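Local coordinates for protein sialidase B (Streptococcus pneumoniae serotype 4, PDB 4XJW) that cleaves terminal sialic acid from alpha-2,3-, alpha-2,6- and alpha-2,8-linked glycoconjugates as a family 33 glycoside hydrolase, at residues A[551-563]-A[614-626]. The protein carries 1 engineered substitution. Numbering follows the deposited sequence.
Sequences YGTQVSAIKYSQL and AYSAITELPNHHI. With OPX ((1s,3R,4S)-1-[(cyclohexylamino)methyl]-3,4-dihydroxycyclopentanesulfonic acid), chain B.
Glu-620 reaches across to Tyr-560 and Ser-561, and its side chain illustrates how one carboxylate can join two neighbouring sheets whose facing edge strands exchange no backbone bonds. Its CB lies 4.3 Å from Ile-558 CD1. CG continues anti to the backbone N (chi1 -178°) and passes Tyr-560 CE1 at 3.8 Å; CB and CG also pack against the cyclohexyl carbons of Optactin, and CD lies obliquely against the tyrosine ring. Of the two oxygens, OE1 accepts Ser-561 N on its syn side and a water shared with Lys-559 O. OE2 takes the Ser-561 hydroxyl at OG, 2.6 Å away and also syn, and His-624 ND1, which comes nearly in line with the C-O bond. Four donors thus fix the rotation of the carboxylate, and the histidine N-H probably stabilises its negative charge. Tyr-560 OH donates to a lone pair of His-624 O at 2.7 Å. Midway, Ile-558 CG1 meets Ile-618 CD1. At the far end the Gln-554 chain, bent at chi2, presents OE1 to Ser-616 N at 3.0 Å, while CB sits over the centre of the Tyr-615 ring, 3.6 Å from its centroid. Tyr-615, probably the catalytic nucleophile as in related sialidases, is hydrogen-bonded through OH to Glu-503. Strands 556-559 and 616-620, nearly parallel at 9°, belong to separate antiparallel sheets, adjacent blades of the sialidase beta-propeller; Ile-558 and Thr-619 to Pro-622 help line the Optactin site.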
# COMPACT_ATOMS: atom_id res chain seq x y z
N TYR A 551 1.36 5.80 17.59
CA TYR A 551 0.14 5.55 16.83
C TYR A 551 0.07 4.10 16.33
O TYR A 551 -1.02 3.59 16.06
CB TYR A 551 -0.02 6.55 15.69
CG TYR A 551 1.21 6.67 14.82
CD1 TYR A 551 1.45 5.78 13.77
CD2 TYR A 551 2.15 7.66 15.07
CE1 TYR A 551 2.58 5.90 12.98
CE2 TYR A 551 3.29 7.79 14.28
CZ TYR A 551 3.50 6.90 13.24
OH TYR A 551 4.64 7.02 12.47
N GLY A 552 1.22 3.44 16.23
CA GLY A 552 1.26 2.02 15.86
C GLY A 552 1.19 1.75 14.37
O GLY A 552 0.95 2.66 13.58
N THR A 553 1.38 0.47 14.01
CA THR A 553 1.31 0.01 12.61
C THR A 553 0.77 -1.41 12.61
O THR A 553 1.01 -2.16 13.55
CB THR A 553 2.72 0.02 11.94
OG1 THR A 553 3.26 1.34 12.00
CG2 THR A 553 2.63 -0.37 10.48
N GLN A 554 0.04 -1.79 11.56
CA GLN A 554 -0.40 -3.16 11.37
C GLN A 554 0.79 -4.11 11.55
O GLN A 554 1.92 -3.80 11.13
CB GLN A 554 -1.00 -3.31 9.97
CG GLN A 554 -1.62 -4.69 9.69
CD GLN A 554 -1.33 -5.20 8.29
OE1 GLN A 554 -0.49 -4.66 7.58
NE2 GLN A 554 -2.04 -6.25 7.88
N VAL A 555 0.52 -5.25 12.19
CA VAL A 555 1.50 -6.33 12.31
C VAL A 555 0.90 -7.56 11.65
O VAL A 555 -0.27 -7.92 11.90
CB VAL A 555 1.86 -6.63 13.79
CG1 VAL A 555 0.61 -6.86 14.63
CG2 VAL A 555 2.80 -7.82 13.91
N SER A 556 1.67 -8.21 10.78
CA SER A 556 1.20 -9.46 10.20
C SER A 556 1.92 -10.60 10.89
O SER A 556 3.00 -10.40 11.47
CB SER A 556 1.36 -9.48 8.69
OG SER A 556 2.67 -9.13 8.27
N ALA A 557 1.32 -11.79 10.87
CA ALA A 557 1.79 -12.88 11.73
C ALA A 557 1.42 -14.21 11.14
O ALA A 557 0.30 -14.39 10.68
CB ALA A 557 1.18 -12.74 13.11
N ILE A 558 2.36 -15.15 11.18
CA ILE A 558 2.06 -16.52 10.74
C ILE A 558 2.66 -17.56 11.67
O ILE A 558 3.63 -17.30 12.39
CB ILE A 558 2.55 -16.81 9.31
CG1 ILE A 558 4.07 -16.62 9.20
CG2 ILE A 558 1.83 -15.93 8.30
CD1 ILE A 558 4.69 -17.19 7.91
N LYS A 559 2.08 -18.76 11.65
CA LYS A 559 2.64 -19.93 12.30
C LYS A 559 3.36 -20.71 11.21
O LYS A 559 2.74 -21.13 10.23
CB LYS A 559 1.52 -20.77 12.91
CG LYS A 559 1.95 -22.14 13.44
CD LYS A 559 2.62 -22.02 14.78
CE LYS A 559 3.19 -23.37 15.26
NZ LYS A 559 2.17 -24.45 15.36
N TYR A 560 4.67 -20.86 11.35
CA TYR A 560 5.50 -21.55 10.36
C TYR A 560 5.25 -23.06 10.47
O TYR A 560 5.06 -23.58 11.56
CB TYR A 560 6.97 -21.21 10.60
CG TYR A 560 7.89 -21.60 9.47
CD1 TYR A 560 7.66 -21.14 8.17
CD2 TYR A 560 8.98 -22.43 9.69
CE1 TYR A 560 8.50 -21.51 7.13
CE2 TYR A 560 9.83 -22.79 8.65
CZ TYR A 560 9.58 -22.33 7.37
OH TYR A 560 10.42 -22.69 6.33
N SER A 561 5.24 -23.76 9.33
CA SER A 561 4.91 -25.19 9.32
C SER A 561 6.03 -26.11 9.82
O SER A 561 5.77 -27.26 10.19
CB SER A 561 4.48 -25.64 7.91
OG SER A 561 5.59 -25.77 7.04
N GLN A 562 7.26 -25.61 9.81
CA GLN A 562 8.44 -26.43 10.13
C GLN A 562 9.03 -25.98 11.45
O GLN A 562 8.89 -24.82 11.84
CB GLN A 562 9.49 -26.31 9.02
CG GLN A 562 8.96 -26.60 7.61
CD GLN A 562 8.49 -28.03 7.45
OE1 GLN A 562 9.26 -28.97 7.63
NE2 GLN A 562 7.21 -28.20 7.11
N LEU A 563 9.68 -26.91 12.15
CA LEU A 563 10.38 -26.57 13.39
C LEU A 563 11.60 -25.73 13.06
O LEU A 563 12.22 -25.90 12.02
CB LEU A 563 10.85 -27.83 14.13
CG LEU A 563 9.80 -28.86 14.55
CD1 LEU A 563 10.45 -29.98 15.36
CD2 LEU A 563 8.66 -28.22 15.33
N ALA A 614 5.90 -0.09 6.29
CA ALA A 614 4.63 0.20 6.93
C ALA A 614 3.76 -1.05 7.03
O ALA A 614 4.16 -2.01 7.68
CB ALA A 614 3.92 1.39 6.26
N TYR A 615 2.58 -1.04 6.42
CA TYR A 615 1.74 -2.23 6.47
C TYR A 615 2.39 -3.35 5.67
O TYR A 615 3.14 -3.12 4.71
CB TYR A 615 0.33 -1.97 5.94
CG TYR A 615 -0.60 -1.22 6.86
CD1 TYR A 615 -0.14 -0.18 7.67
CD2 TYR A 615 -1.95 -1.51 6.90
CE1 TYR A 615 -1.01 0.51 8.50
CE2 TYR A 615 -2.82 -0.82 7.72
CZ TYR A 615 -2.35 0.20 8.50
OH TYR A 615 -3.21 0.90 9.32
N SER A 616 2.09 -4.58 6.08
CA SER A 616 2.75 -5.72 5.50
C SER A 616 1.90 -6.97 5.50
O SER A 616 0.94 -7.12 6.26
CB SER A 616 4.07 -5.98 6.23
OG SER A 616 3.82 -6.47 7.54
N ALA A 617 2.28 -7.88 4.60
CA ALA A 617 1.65 -9.18 4.48
C ALA A 617 2.75 -10.23 4.43
O ALA A 617 3.74 -10.08 3.69
CB ALA A 617 0.79 -9.21 3.21
N ILE A 618 2.58 -11.30 5.21
CA ILE A 618 3.50 -12.42 5.13
C ILE A 618 2.79 -13.76 4.97
O ILE A 618 1.71 -13.98 5.52
CB ILE A 618 4.48 -12.48 6.32
CG1 ILE A 618 3.74 -12.56 7.66
CG2 ILE A 618 5.46 -11.29 6.28
CD1 ILE A 618 4.69 -12.82 8.83
N THR A 619 3.38 -14.65 4.19
CA THR A 619 2.84 -15.99 4.11
C THR A 619 3.94 -16.99 3.83
O THR A 619 4.93 -16.67 3.18
CB THR A 619 1.67 -16.09 3.10
OG1 THR A 619 0.87 -17.23 3.42
CG2 THR A 619 2.16 -16.18 1.64
N GLU A 620 3.76 -18.20 4.36
CA GLU A 620 4.64 -19.30 4.01
C GLU A 620 4.23 -19.82 2.65
O GLU A 620 3.08 -20.21 2.44
CB GLU A 620 4.57 -20.42 5.05
CG GLU A 620 5.52 -21.57 4.76
CD GLU A 620 5.50 -22.64 5.82
OE1 GLU A 620 4.77 -22.49 6.82
OE2 GLU A 620 6.21 -23.66 5.64
N LEU A 621 5.17 -19.76 1.72
CA LEU A 621 4.96 -20.31 0.38
C LEU A 621 4.98 -21.83 0.48
O LEU A 621 5.53 -22.39 1.45
CB LEU A 621 6.03 -19.78 -0.58
CG LEU A 621 6.12 -18.24 -0.52
CD1 LEU A 621 7.34 -17.73 -1.24
CD2 LEU A 621 4.86 -17.60 -1.09
N PRO A 622 4.36 -22.51 -0.49
CA PRO A 622 4.31 -23.98 -0.41
C PRO A 622 5.69 -24.64 -0.37
O PRO A 622 5.78 -25.77 0.11
CB PRO A 622 3.58 -24.37 -1.69
CG PRO A 622 2.73 -23.19 -2.01
CD PRO A 622 3.56 -21.99 -1.61
N ASN A 623 6.72 -23.96 -0.86
CA ASN A 623 8.07 -24.50 -0.81
C ASN A 623 8.82 -24.18 0.49
O ASN A 623 10.02 -24.40 0.59
CB ASN A 623 8.88 -24.02 -2.01
CG ASN A 623 9.05 -22.52 -2.04
OD1 ASN A 623 8.61 -21.82 -1.12
ND2 ASN A 623 9.68 -22.01 -3.09
N HIS A 624 8.08 -23.62 1.45
CA HIS A 624 8.58 -23.26 2.79
C HIS A 624 9.46 -22.02 2.82
O HIS A 624 10.04 -21.70 3.86
CB HIS A 624 9.27 -24.44 3.48
CG HIS A 624 8.42 -25.68 3.53
ND1 HIS A 624 7.17 -25.69 4.11
CD2 HIS A 624 8.64 -26.93 3.06
CE1 HIS A 624 6.65 -26.90 3.99
NE2 HIS A 624 7.52 -27.67 3.37
N HIS A 625 9.57 -21.32 1.69
CA HIS A 625 10.06 -19.94 1.73
C HIS A 625 9.00 -19.06 2.36
O HIS A 625 7.86 -19.49 2.58
CB HIS A 625 10.37 -19.42 0.33
CG HIS A 625 11.52 -20.09 -0.33
ND1 HIS A 625 12.42 -19.41 -1.13
CD2 HIS A 625 11.90 -21.39 -0.36
CE1 HIS A 625 13.31 -20.26 -1.60
NE2 HIS A 625 13.03 -21.47 -1.14
N ILE A 626 9.39 -17.81 2.63
CA ILE A 626 8.48 -16.81 3.16
C ILE A 626 8.32 -15.71 2.12
O ILE A 626 9.32 -15.18 1.62
CB ILE A 626 9.04 -16.18 4.44
CG1 ILE A 626 9.32 -17.25 5.50
CG2 ILE A 626 8.07 -15.13 4.96
CD1 ILE A 626 8.11 -18.04 5.97
CAF OPX B . 3.07 -24.76 3.65
CAG OPX B . 1.99 -25.73 4.05
CAH OPX B . 2.47 -23.52 3.08
CAI OPX B . 1.05 -25.09 5.03
CAJ OPX B . 1.51 -22.86 4.03
CAK OPX B . -1.29 -22.22 4.96
CAL OPX B . -1.21 -20.40 6.76
CAM OPX B . -2.96 -20.32 5.12
CAO OPX B . -1.76 -19.03 6.66
CAP OPX B . -2.32 -18.95 5.30
CAQ OPX B . 0.44 -23.84 4.48
CAR OPX B . -2.09 -21.28 5.91
NAN OPX B . -0.41 -23.25 5.52
OAA OPX B . -2.22 -23.21 7.73
OAB OPX B . -3.80 -21.37 7.94
OAC OPX B . -0.79 -18.07 6.89
OAD OPX B . -1.36 -18.78 4.34
OAE OPX B . -4.10 -22.99 6.19
SAS OPX B . -3.11 -22.27 7.00
O HOH W 1 3.79 -4.30 9.13
O HOH W 2 -1.53 -8.03 5.53
O HOH W 3 2.51 -21.29 7.54